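Side-chain contacts in putative branched-chain amino acid ABC transporter (Chromobacterium violaceum, PDB 4PYR), which is of unknown function but resembles periplasmic amino-acid-binding proteins, holds a bound glutathione, and may regulate an enzyme: residues V2-I7 with D256-A261; A54-G59 with S78-T83; P82-N87 with V262-S267; Y100-I105 with G280-G285. All blocks are in the same frame, centred on the assembly; numbering follows the deposited sequence.

Contact 1 of 4, residues V2-I7 with D256-A261; sequences VRIGVI and DAYRLA
The ring of Tyr258 meets one methyl group of Ile4, which comes in obliquely. Ile4 CD1 lies 3.7 Å from Tyr258 CD1 and is equally near Tyr258 CE1. The two side chains cross at about a right angle. Ile4 gets there by extension: CG1 sits beside the backbone N, and CD1 is anti to CA (chi2 174°). The same methyl also touches Ala261, with Ile4 CD1 4.0 Å from Ala261 CB. One strand methyl therefore settles between a tyrosine ring and an alanine one helical turn further on. Elsewhere the ring packs on Ala29 and Ala30 of helix 16-33 and on Ala36, and its hydroxyl is hydrogen-bonded to Ser35 OG.

The other flat groups lie within the helix. The guanidinium of Arg259 forms a salt bridge with the carboxylate of Asp256, with NH1 3.1 Å from OD1. OD1 is met on its syn side, 28° out of the carboxylate plane. Arg259 also reaches Asp276.

All three touching residues are buried. Strand 2-8 is an inner strand of the parallel sheet in the N-terminal lobe, between 36-42 and 62-64, and helix 245-265 packs on one face of that sheet. This alpha/beta layering is characteristic of the periplasmic-binding-protein-like fold.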
# COMPACT_ATOMS: atom_id res chain seq x y z
N VAL A 2 -5.21 0.72 26.44
CA VAL A 2 -5.11 -0.05 25.18
C VAL A 2 -3.97 -1.06 25.24
O VAL A 2 -2.79 -0.71 25.53
CB VAL A 2 -4.94 0.87 23.95
CG1 VAL A 2 -4.94 0.05 22.66
CG2 VAL A 2 -6.04 1.93 23.94
N ARG A 3 -4.36 -2.31 25.02
CA ARG A 3 -3.44 -3.43 24.92
C ARG A 3 -3.57 -4.05 23.53
O ARG A 3 -4.57 -4.57 23.14
CB ARG A 3 -3.69 -4.45 26.04
CG ARG A 3 -3.52 -3.85 27.43
CD ARG A 3 -2.57 -4.59 28.37
NE ARG A 3 -2.40 -6.02 28.09
CZ ARG A 3 -3.06 -7.01 28.67
NH1 ARG A 3 -2.79 -8.25 28.28
NH2 ARG A 3 -3.98 -6.79 29.61
N ILE A 4 -2.52 -3.93 22.74
CA ILE A 4 -2.58 -4.37 21.35
C ILE A 4 -1.89 -5.71 21.21
O ILE A 4 -0.74 -5.85 21.56
CB ILE A 4 -1.81 -3.38 20.43
CG1 ILE A 4 -2.37 -1.96 20.57
CG2 ILE A 4 -1.86 -3.81 18.95
CD1 ILE A 4 -1.56 -0.92 19.80
N GLY A 5 -2.59 -6.70 20.67
CA GLY A 5 -1.94 -7.97 20.40
C GLY A 5 -1.37 -7.86 19.02
O GLY A 5 -2.07 -7.50 18.09
N VAL A 6 -0.06 -8.09 18.90
CA VAL A 6 0.64 -8.01 17.61
C VAL A 6 0.93 -9.45 17.19
O VAL A 6 1.82 -10.08 17.74
CB VAL A 6 1.92 -7.18 17.74
CG1 VAL A 6 2.51 -6.99 16.33
CG2 VAL A 6 1.67 -5.84 18.39
N ILE A 7 0.11 -9.97 16.29
CA ILE A 7 0.08 -11.39 15.96
C ILE A 7 0.49 -11.53 14.50
O ILE A 7 -0.30 -11.37 13.57
CB ILE A 7 -1.37 -11.92 16.18
CG1 ILE A 7 -1.74 -11.63 17.63
CG2 ILE A 7 -1.41 -13.40 15.92
CD1 ILE A 7 -3.09 -12.13 18.08
N ASP A 256 1.61 2.93 10.94
CA ASP A 256 0.15 3.22 10.81
C ASP A 256 -0.75 2.12 11.40
O ASP A 256 -1.85 2.45 11.86
CB ASP A 256 -0.23 3.48 9.37
CG ASP A 256 0.11 4.89 8.91
OD1 ASP A 256 0.55 5.75 9.71
OD2 ASP A 256 -0.09 5.15 7.73
N ALA A 257 -0.28 0.88 11.44
CA ALA A 257 -1.09 -0.22 12.03
C ALA A 257 -1.24 0.05 13.55
O ALA A 257 -2.33 -0.10 14.11
CB ALA A 257 -0.44 -1.59 11.79
N TYR A 258 -0.12 0.43 14.20
CA TYR A 258 -0.14 0.82 15.56
C TYR A 258 -1.15 1.97 15.75
O TYR A 258 -2.02 1.90 16.64
CB TYR A 258 1.21 1.30 16.03
CG TYR A 258 1.11 1.84 17.44
CD1 TYR A 258 1.29 1.02 18.51
CD2 TYR A 258 0.87 3.20 17.70
CE1 TYR A 258 1.23 1.52 19.82
CE2 TYR A 258 0.79 3.70 18.99
CZ TYR A 258 0.95 2.85 20.03
OH TYR A 258 0.84 3.31 21.33
N ARG A 259 -1.06 3.02 14.91
CA ARG A 259 -1.89 4.19 15.09
C ARG A 259 -3.36 3.89 14.91
O ARG A 259 -4.18 4.39 15.69
CB ARG A 259 -1.47 5.32 14.18
CG ARG A 259 0.00 5.75 14.44
CD ARG A 259 0.57 6.74 13.39
NE ARG A 259 -0.16 7.99 13.36
CZ ARG A 259 -0.34 8.77 12.31
NH1 ARG A 259 0.14 8.45 11.11
NH2 ARG A 259 -1.00 9.90 12.44
N LEU A 260 -3.67 3.11 13.89
CA LEU A 260 -5.07 2.69 13.65
C LEU A 260 -5.59 1.80 14.74
O LEU A 260 -6.75 1.96 15.17
CB LEU A 260 -5.22 1.97 12.33
CG LEU A 260 -5.30 2.80 11.09
CD1 LEU A 260 -5.37 1.83 9.91
CD2 LEU A 260 -6.51 3.68 11.10
N ALA A 261 -4.77 0.87 15.21
CA ALA A 261 -5.18 -0.01 16.32
C ALA A 261 -5.58 0.79 17.52
O ALA A 261 -6.61 0.51 18.15
CB ALA A 261 -4.06 -0.96 16.68

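Contact 2 of 4, residues A54-G59 with S78-T83; sequences AAVADG and SVTVPT
This is a small, largely apolar contact at the surface, between the last turn of helix 48-57 and the loop that leads into strand 83-85. Val56 makes it from the helix side, using both of its methyls. Val56 CG2 lies 4.2 Å from Val81 CG2, and these two side chains run past each other in opposite directions. The other methyl, Val56 CG1, rests 4.1 Å from Thr80 OG1. It points there because it is anti to the backbone N of Val56 (chi1 165°).

The helix ends in a Schellman motif with Gly59 at C-prime, at positive phi. Gly59 N is bonded to Val56 O at 3.0 Å, and Val60 N to Ala55 O. At the start of strand 83-85, Thr83 OG1 donates back to Val81 O of the loop, at 2.6 Å. The hydroxyl stands 38° above the carbonyl plane. Thr83 OG1 is also hydrogen-bonded to Tyr52 OH, which is bonded to Thr80 N as well. Tyr52, in helix 48-57, thus ties helix to loop.

No hydrogen bond or salt bridge joins the two segments. The pairing rests on dispersion and has little directionality; the bonds to Tyr52 give the loop its directional ties.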
# COMPACT_ATOMS: atom_id res chain seq x y z
N ALA A 54 -5.72 -16.75 22.77
CA ALA A 54 -5.00 -16.58 24.04
C ALA A 54 -4.61 -15.10 24.32
O ALA A 54 -4.50 -14.68 25.49
CB ALA A 54 -3.78 -17.49 24.08
N ALA A 55 -4.38 -14.32 23.26
CA ALA A 55 -4.07 -12.90 23.39
C ALA A 55 -5.32 -12.20 23.97
O ALA A 55 -5.23 -11.45 24.93
CB ALA A 55 -3.64 -12.31 22.06
N VAL A 56 -6.48 -12.51 23.41
CA VAL A 56 -7.76 -11.96 23.89
C VAL A 56 -8.04 -12.38 25.33
O VAL A 56 -8.41 -11.55 26.17
CB VAL A 56 -8.89 -12.42 22.95
CG1 VAL A 56 -10.28 -12.20 23.57
CG2 VAL A 56 -8.78 -11.69 21.63
N ALA A 57 -7.85 -13.67 25.62
CA ALA A 57 -7.94 -14.17 26.98
C ALA A 57 -6.99 -13.42 27.91
O ALA A 57 -7.29 -13.25 29.06
CB ALA A 57 -7.67 -15.68 27.04
N ASP A 58 -5.85 -12.94 27.40
CA ASP A 58 -4.93 -12.18 28.25
C ASP A 58 -5.19 -10.66 28.30
O ASP A 58 -4.38 -9.93 28.83
CB ASP A 58 -3.47 -12.42 27.82
CG ASP A 58 -2.49 -12.05 28.93
OD1 ASP A 58 -2.43 -12.76 29.95
OD2 ASP A 58 -1.77 -11.02 28.75
N GLY A 59 -6.29 -10.17 27.73
CA GLY A 59 -6.69 -8.78 27.95
C GLY A 59 -6.39 -7.85 26.79
O GLY A 59 -6.59 -6.64 26.90
N SER A 78 -13.64 -16.22 14.38
CA SER A 78 -13.28 -16.11 15.80
C SER A 78 -12.99 -14.67 16.25
O SER A 78 -12.80 -14.40 17.46
CB SER A 78 -12.11 -17.07 16.12
OG SER A 78 -12.46 -18.38 15.69
N VAL A 79 -13.02 -13.74 15.30
CA VAL A 79 -12.65 -12.34 15.59
C VAL A 79 -13.68 -11.72 16.51
O VAL A 79 -14.90 -11.69 16.22
CB VAL A 79 -12.41 -11.49 14.32
CG1 VAL A 79 -12.40 -9.99 14.62
CG2 VAL A 79 -11.08 -11.91 13.71
N THR A 80 -13.19 -11.31 17.68
CA THR A 80 -14.09 -10.75 18.70
C THR A 80 -13.65 -9.39 19.26
O THR A 80 -14.41 -8.76 19.97
CB THR A 80 -14.21 -11.67 19.90
OG1 THR A 80 -12.89 -11.91 20.41
CG2 THR A 80 -14.90 -12.98 19.51
N VAL A 81 -12.43 -8.97 18.95
CA VAL A 81 -12.00 -7.61 19.19
C VAL A 81 -11.58 -6.99 17.85
O VAL A 81 -11.30 -7.71 16.89
CB VAL A 81 -10.85 -7.52 20.21
CG1 VAL A 81 -11.22 -8.16 21.51
CG2 VAL A 81 -9.53 -8.07 19.65
N PRO A 82 -11.61 -5.65 17.75
CA PRO A 82 -11.23 -5.02 16.50
C PRO A 82 -9.90 -5.56 16.06
O PRO A 82 -8.96 -5.58 16.86
CB PRO A 82 -11.19 -3.54 16.85
CG PRO A 82 -12.11 -3.39 17.99
CD PRO A 82 -11.91 -4.65 18.79
N THR A 83 -9.84 -6.04 14.81
CA THR A 83 -8.65 -6.72 14.33
C THR A 83 -8.27 -6.16 12.99
O THR A 83 -9.07 -6.10 12.07
CB THR A 83 -8.94 -8.22 14.27
OG1 THR A 83 -9.24 -8.64 15.59
CG2 THR A 83 -7.78 -9.01 13.77

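Contact 3 of 4, residues P82-N87 with V262-S267; sequences PTLALN and VQLAGS. With GSH (glutathione), chain B.
Pro82 packs on Leu264 at the end of helix 245-265, where the carbonyl oxygen of Gln263 takes two donors. Ser267 OG donates to Gln263 O at 3.1 Å, from above the carbonyl plane, 42° out of it. Gly266 N adds a weak bond to the same oxygen. Both bonds lie where the helix gives way to loop.

The contact itself is apolar. The proline ring sits against the leucine backbone and the root of its side chain. Pro82 CB is 4.0 Å from Leu264 CB, and Pro82 CG lies 3.5 Å from Leu264 O. Further out, Leu264 CD1 comes within 4.3 Å of Leu84 CD1. Leu264 can serve both residues because CG lies beside its backbone N (chi1 -76°) and the chain then extends along the strand. Tyr100 also touches Leu264 and Leu84.

Beyond strand 83-85 the chain enters the glutathione pocket. Leu86 O is 2.8 Å from glutathione O32. Asn87 also lines the pocket. Arg137, from the other lobe, is hydrogen-bonded to glutathione.

The strand thus packs on a helix near its start and meets the ligand just past its end. A ligand site at the carboxyl ends of parallel strands, between two lobes, is typical of the periplasmic-binding-protein-like fold.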
# COMPACT_ATOMS: atom_id res chain seq x y z
N PRO A 82 -11.61 -5.65 17.75
CA PRO A 82 -11.23 -5.02 16.50
C PRO A 82 -9.90 -5.56 16.06
O PRO A 82 -8.96 -5.58 16.86
CB PRO A 82 -11.19 -3.54 16.85
CG PRO A 82 -12.11 -3.39 17.99
CD PRO A 82 -11.91 -4.65 18.79
N THR A 83 -9.84 -6.04 14.81
CA THR A 83 -8.65 -6.72 14.33
C THR A 83 -8.27 -6.16 12.99
O THR A 83 -9.07 -6.10 12.07
CB THR A 83 -8.94 -8.22 14.27
OG1 THR A 83 -9.24 -8.64 15.59
CG2 THR A 83 -7.78 -9.01 13.77
N LEU A 84 -7.02 -5.67 12.95
CA LEU A 84 -6.48 -5.04 11.75
C LEU A 84 -5.56 -6.00 11.05
O LEU A 84 -4.34 -6.04 11.31
CB LEU A 84 -5.75 -3.74 12.12
CG LEU A 84 -5.35 -2.94 10.91
CD1 LEU A 84 -6.51 -2.31 10.17
CD2 LEU A 84 -4.37 -1.88 11.41
N ALA A 85 -6.13 -6.79 10.14
CA ALA A 85 -5.32 -7.63 9.26
C ALA A 85 -4.48 -6.79 8.30
O ALA A 85 -4.84 -5.69 7.90
CB ALA A 85 -6.20 -8.62 8.51
N LEU A 86 -3.33 -7.35 7.90
CA LEU A 86 -2.42 -6.61 7.04
C LEU A 86 -2.36 -7.21 5.66
O LEU A 86 -1.33 -7.15 4.98
CB LEU A 86 -1.04 -6.52 7.70
CG LEU A 86 -1.00 -5.79 9.07
CD1 LEU A 86 0.43 -5.75 9.63
CD2 LEU A 86 -1.54 -4.38 8.93
N ASN A 87 -3.47 -7.80 5.27
CA ASN A 87 -3.70 -8.25 3.90
C ASN A 87 -5.19 -8.12 3.64
O ASN A 87 -5.94 -7.85 4.57
CB ASN A 87 -3.18 -9.69 3.68
CG ASN A 87 -3.09 -10.03 2.21
OD1 ASN A 87 -4.10 -10.22 1.51
ND2 ASN A 87 -1.89 -10.03 1.71
N VAL A 262 -4.81 1.82 17.86
CA VAL A 262 -5.15 2.65 19.02
C VAL A 262 -6.51 3.31 18.82
O VAL A 262 -7.31 3.35 19.75
CB VAL A 262 -4.07 3.72 19.31
CG1 VAL A 262 -4.55 4.67 20.36
CG2 VAL A 262 -2.78 3.03 19.75
N GLN A 263 -6.81 3.78 17.61
CA GLN A 263 -8.11 4.39 17.35
C GLN A 263 -9.25 3.37 17.38
O GLN A 263 -10.38 3.70 17.88
CB GLN A 263 -8.05 5.18 16.05
CG GLN A 263 -6.91 6.22 16.04
CD GLN A 263 -6.98 7.22 17.17
OE1 GLN A 263 -5.97 7.53 17.86
NE2 GLN A 263 -8.18 7.74 17.38
N LEU A 264 -8.97 2.18 16.82
CA LEU A 264 -9.98 1.10 16.74
C LEU A 264 -10.36 0.57 18.10
O LEU A 264 -11.49 0.03 18.29
CB LEU A 264 -9.46 -0.04 15.87
CG LEU A 264 -9.50 0.27 14.37
CD1 LEU A 264 -8.67 -0.72 13.56
CD2 LEU A 264 -10.94 0.30 13.86
N ALA A 265 -9.46 0.69 19.06
CA ALA A 265 -9.75 0.28 20.42
C ALA A 265 -10.66 1.28 21.11
O ALA A 265 -11.39 0.91 22.01
CB ALA A 265 -8.47 0.10 21.21
N GLY A 266 -10.57 2.55 20.69
CA GLY A 266 -11.24 3.65 21.26
C GLY A 266 -12.54 4.12 20.58
O GLY A 266 -13.12 5.14 20.97
N SER A 267 -12.95 3.39 19.53
CA SER A 267 -14.13 3.75 18.68
C SER A 267 -15.25 2.71 18.77
O SER A 267 -14.98 1.55 19.09
CB SER A 267 -13.70 3.86 17.21
OG SER A 267 -12.98 5.05 16.93
N1 GSH B . -6.28 -9.72 -4.42
CA1 GSH B . -5.04 -9.76 -5.16
C1 GSH B . -5.24 -10.16 -6.60
O11 GSH B . -6.04 -9.53 -7.34
O12 GSH B . -4.55 -11.11 -7.05
CB1 GSH B . -4.04 -10.71 -4.48
CG1 GSH B . -3.77 -10.37 -3.02
CD1 GSH B . -3.10 -9.03 -2.89
OE1 GSH B . -2.99 -8.33 -3.88
N2 GSH B . -2.65 -8.74 -1.65
CA2 GSH B . -1.95 -7.50 -1.26
C2 GSH B . -0.51 -7.80 -1.00
O2 GSH B . -0.15 -8.72 -1.75
CB2 GSH B . -2.64 -6.90 -0.05
SG2 GSH B . -4.34 -7.43 0.02
N3 GSH B . 0.32 -7.19 -0.08
CA3 GSH B . 0.15 -5.99 0.78
C3 GSH B . 0.57 -6.11 2.25
O31 GSH B . 1.01 -5.10 2.88
O32 GSH B . 0.48 -7.23 2.80

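Contact 4 of 4, residues Y100-I105 with G280-G285; sequences YSLSLI and GDLKLG. With GSH (glutathione), chain B.
Aromatic-aliphatic packing joins Tyr100 to Leu284. Leu284 CD2 approaches the edge of the ring, near its plane, 3.6 Å from Tyr100 CE1. The second methyl, Leu284 CD1, is 3.8 Å from Tyr100 CD1, so both methyls lie along this edge, slightly to one side of the ring plane. The two side chains cross at about a right angle. The phenol hydroxyl is hydrogen-bonded to Gly270 N.

Purely aliphatic packing links Leu102 and Leu282, again crosswise. Leu102 CG is anti to the backbone N (chi1 176°), sending CD1 to Leu282. Leu102 CD1 is 4.1 Å from Leu282 CD1 and nearly as close to Leu282 CD2. Leu253 and Leu260 of helix 245-265 also touch Leu102.

Strand 99-101 is the last strand of the parallel sheet; strand 280-284 belongs to the mixed sheet, which runs on into the other lobe, consistent with a periplasmic-binding-protein-like fold. These strands meet through side chains; a backbone link between the sheets runs from Ser101 to Phe290.

Ile105 N makes a weak hydrogen bond to Ser103 OG at 3.5 Å. Residues 103-105 also line the glutathione pocket. Leu104 N is 3.5 Å from glutathione O31, and Ser103 OG 3.5 Å from its CB2. Ile105 CG2 faces the sulfur, doubtfully close.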
# COMPACT_ATOMS: atom_id res chain seq x y z
N TYR A 100 -10.87 -5.73 9.97
CA TYR A 100 -10.54 -4.63 9.08
C TYR A 100 -9.21 -5.00 8.39
O TYR A 100 -8.55 -5.95 8.79
CB TYR A 100 -10.32 -3.32 9.88
CG TYR A 100 -11.54 -2.89 10.69
CD1 TYR A 100 -12.47 -2.05 10.13
CD2 TYR A 100 -11.71 -3.31 12.00
CE1 TYR A 100 -13.62 -1.67 10.85
CE2 TYR A 100 -12.83 -2.92 12.74
CZ TYR A 100 -13.77 -2.11 12.16
OH TYR A 100 -14.89 -1.72 12.89
N SER A 101 -8.87 -4.25 7.35
CA SER A 101 -7.61 -4.49 6.62
C SER A 101 -6.89 -3.17 6.41
O SER A 101 -7.51 -2.17 6.12
CB SER A 101 -7.88 -5.12 5.23
OG SER A 101 -6.69 -5.20 4.45
N LEU A 102 -5.56 -3.20 6.54
CA LEU A 102 -4.68 -2.13 6.02
C LEU A 102 -3.58 -2.85 5.25
O LEU A 102 -2.95 -3.70 5.81
CB LEU A 102 -4.04 -1.32 7.13
CG LEU A 102 -3.03 -0.24 6.67
CD1 LEU A 102 -3.67 0.84 5.80
CD2 LEU A 102 -2.35 0.41 7.85
N SER A 103 -3.41 -2.48 4.01
CA SER A 103 -2.42 -3.15 3.15
C SER A 103 -1.89 -2.18 2.10
O SER A 103 -2.32 -1.03 2.02
CB SER A 103 -3.06 -4.39 2.47
OG SER A 103 -3.93 -4.01 1.43
N LEU A 104 -0.94 -2.66 1.30
CA LEU A 104 -0.36 -1.85 0.25
C LEU A 104 -0.90 -2.24 -1.12
O LEU A 104 -0.19 -2.13 -2.11
CB LEU A 104 1.18 -2.00 0.31
CG LEU A 104 1.75 -1.67 1.68
CD1 LEU A 104 3.26 -1.85 1.65
CD2 LEU A 104 1.36 -0.26 2.16
N ILE A 105 -2.16 -2.62 -1.20
CA ILE A 105 -2.72 -3.14 -2.48
C ILE A 105 -2.48 -2.22 -3.65
O ILE A 105 -2.87 -1.04 -3.66
CB ILE A 105 -4.25 -3.41 -2.42
CG1 ILE A 105 -5.03 -2.25 -1.81
CG2 ILE A 105 -4.52 -4.69 -1.68
CD1 ILE A 105 -6.52 -2.38 -2.09
N GLY A 280 -0.26 7.18 4.00
CA GLY A 280 -1.26 7.90 3.22
C GLY A 280 -2.41 8.29 4.12
O GLY A 280 -2.45 7.89 5.28
N ASP A 281 -3.29 9.14 3.60
CA ASP A 281 -4.50 9.50 4.35
C ASP A 281 -5.42 8.30 4.29
O ASP A 281 -5.68 7.77 3.21
CB ASP A 281 -5.17 10.75 3.78
CG ASP A 281 -4.57 12.05 4.30
OD1 ASP A 281 -3.77 12.06 5.25
OD2 ASP A 281 -4.95 13.08 3.73
N LEU A 282 -5.88 7.83 5.45
CA LEU A 282 -6.62 6.60 5.57
C LEU A 282 -8.07 6.85 5.98
O LEU A 282 -8.36 7.68 6.82
CB LEU A 282 -5.99 5.73 6.63
CG LEU A 282 -4.49 5.53 6.49
CD1 LEU A 282 -3.99 4.59 7.54
CD2 LEU A 282 -4.20 4.94 5.14
N LYS A 283 -8.94 6.09 5.35
CA LYS A 283 -10.37 6.04 5.69
C LYS A 283 -10.96 4.72 5.19
O LYS A 283 -10.44 4.12 4.24
CB LYS A 283 -11.11 7.24 5.12
CG LYS A 283 -11.37 7.25 3.63
CD LYS A 283 -12.32 8.41 3.27
CE LYS A 283 -11.62 9.65 2.76
NZ LYS A 283 -10.55 10.16 3.67
N LEU A 284 -12.03 4.27 5.84
CA LEU A 284 -12.54 2.94 5.55
C LEU A 284 -13.30 2.98 4.23
O LEU A 284 -14.10 3.90 3.99
CB LEU A 284 -13.45 2.49 6.69
CG LEU A 284 -13.57 1.02 7.03
CD1 LEU A 284 -12.19 0.39 7.17
CD2 LEU A 284 -14.37 0.82 8.30
N GLY A 285 -13.08 1.95 3.42
CA GLY A 285 -13.76 1.76 2.13
C GLY A 285 -14.22 0.33 1.97
O GLY A 285 -14.56 -0.36 2.95
N1 GSH B . -6.28 -9.72 -4.42
CA1 GSH B . -5.04 -9.76 -5.16
C1 GSH B . -5.24 -10.16 -6.60
O11 GSH B . -6.04 -9.53 -7.34
O12 GSH B . -4.55 -11.11 -7.05
CB1 GSH B . -4.04 -10.71 -4.48
CG1 GSH B . -3.77 -10.37 -3.02
CD1 GSH B . -3.10 -9.03 -2.89
OE1 GSH B . -2.99 -8.33 -3.88
N2 GSH B . -2.65 -8.74 -1.65
CA2 GSH B . -1.95 -7.50 -1.26
C2 GSH B . -0.51 -7.80 -1.00
O2 GSH B . -0.15 -8.72 -1.75
CB2 GSH B . -2.64 -6.90 -0.05
SG2 GSH B . -4.34 -7.43 0.02
N3 GSH B . 0.32 -7.19 -0.08
CA3 GSH B . 0.15 -5.99 0.78
C3 GSH B . 0.57 -6.11 2.25
O31 GSH B . 1.01 -5.10 2.88
O32 GSH B . 0.48 -7.23 2.80

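Contacts 1, 3 and 4 all reach the five-stranded parallel sheet of the N-terminal lobe. Contacts 1 and 3 share helix 245-265 and have centres about 6 Å apart. Contact 4 lies about 11 Å from contact 3, centre to centre, on the neighbouring strand 99-101. Contact 2 is peripheral, about 21 Å from contact 4 centre to centre, but the salt bridge from Arg3 to Asp58 ties it to contact 1. Along the chain, the segments of contacts 1, 3 and 4 alternate, so late residues return to pack on an early domain. Contact 2 is local and shares Pro82 and Thr83 with contact 3. Contacts 3 and 4 both lead from sheet packing to the glutathione pocket.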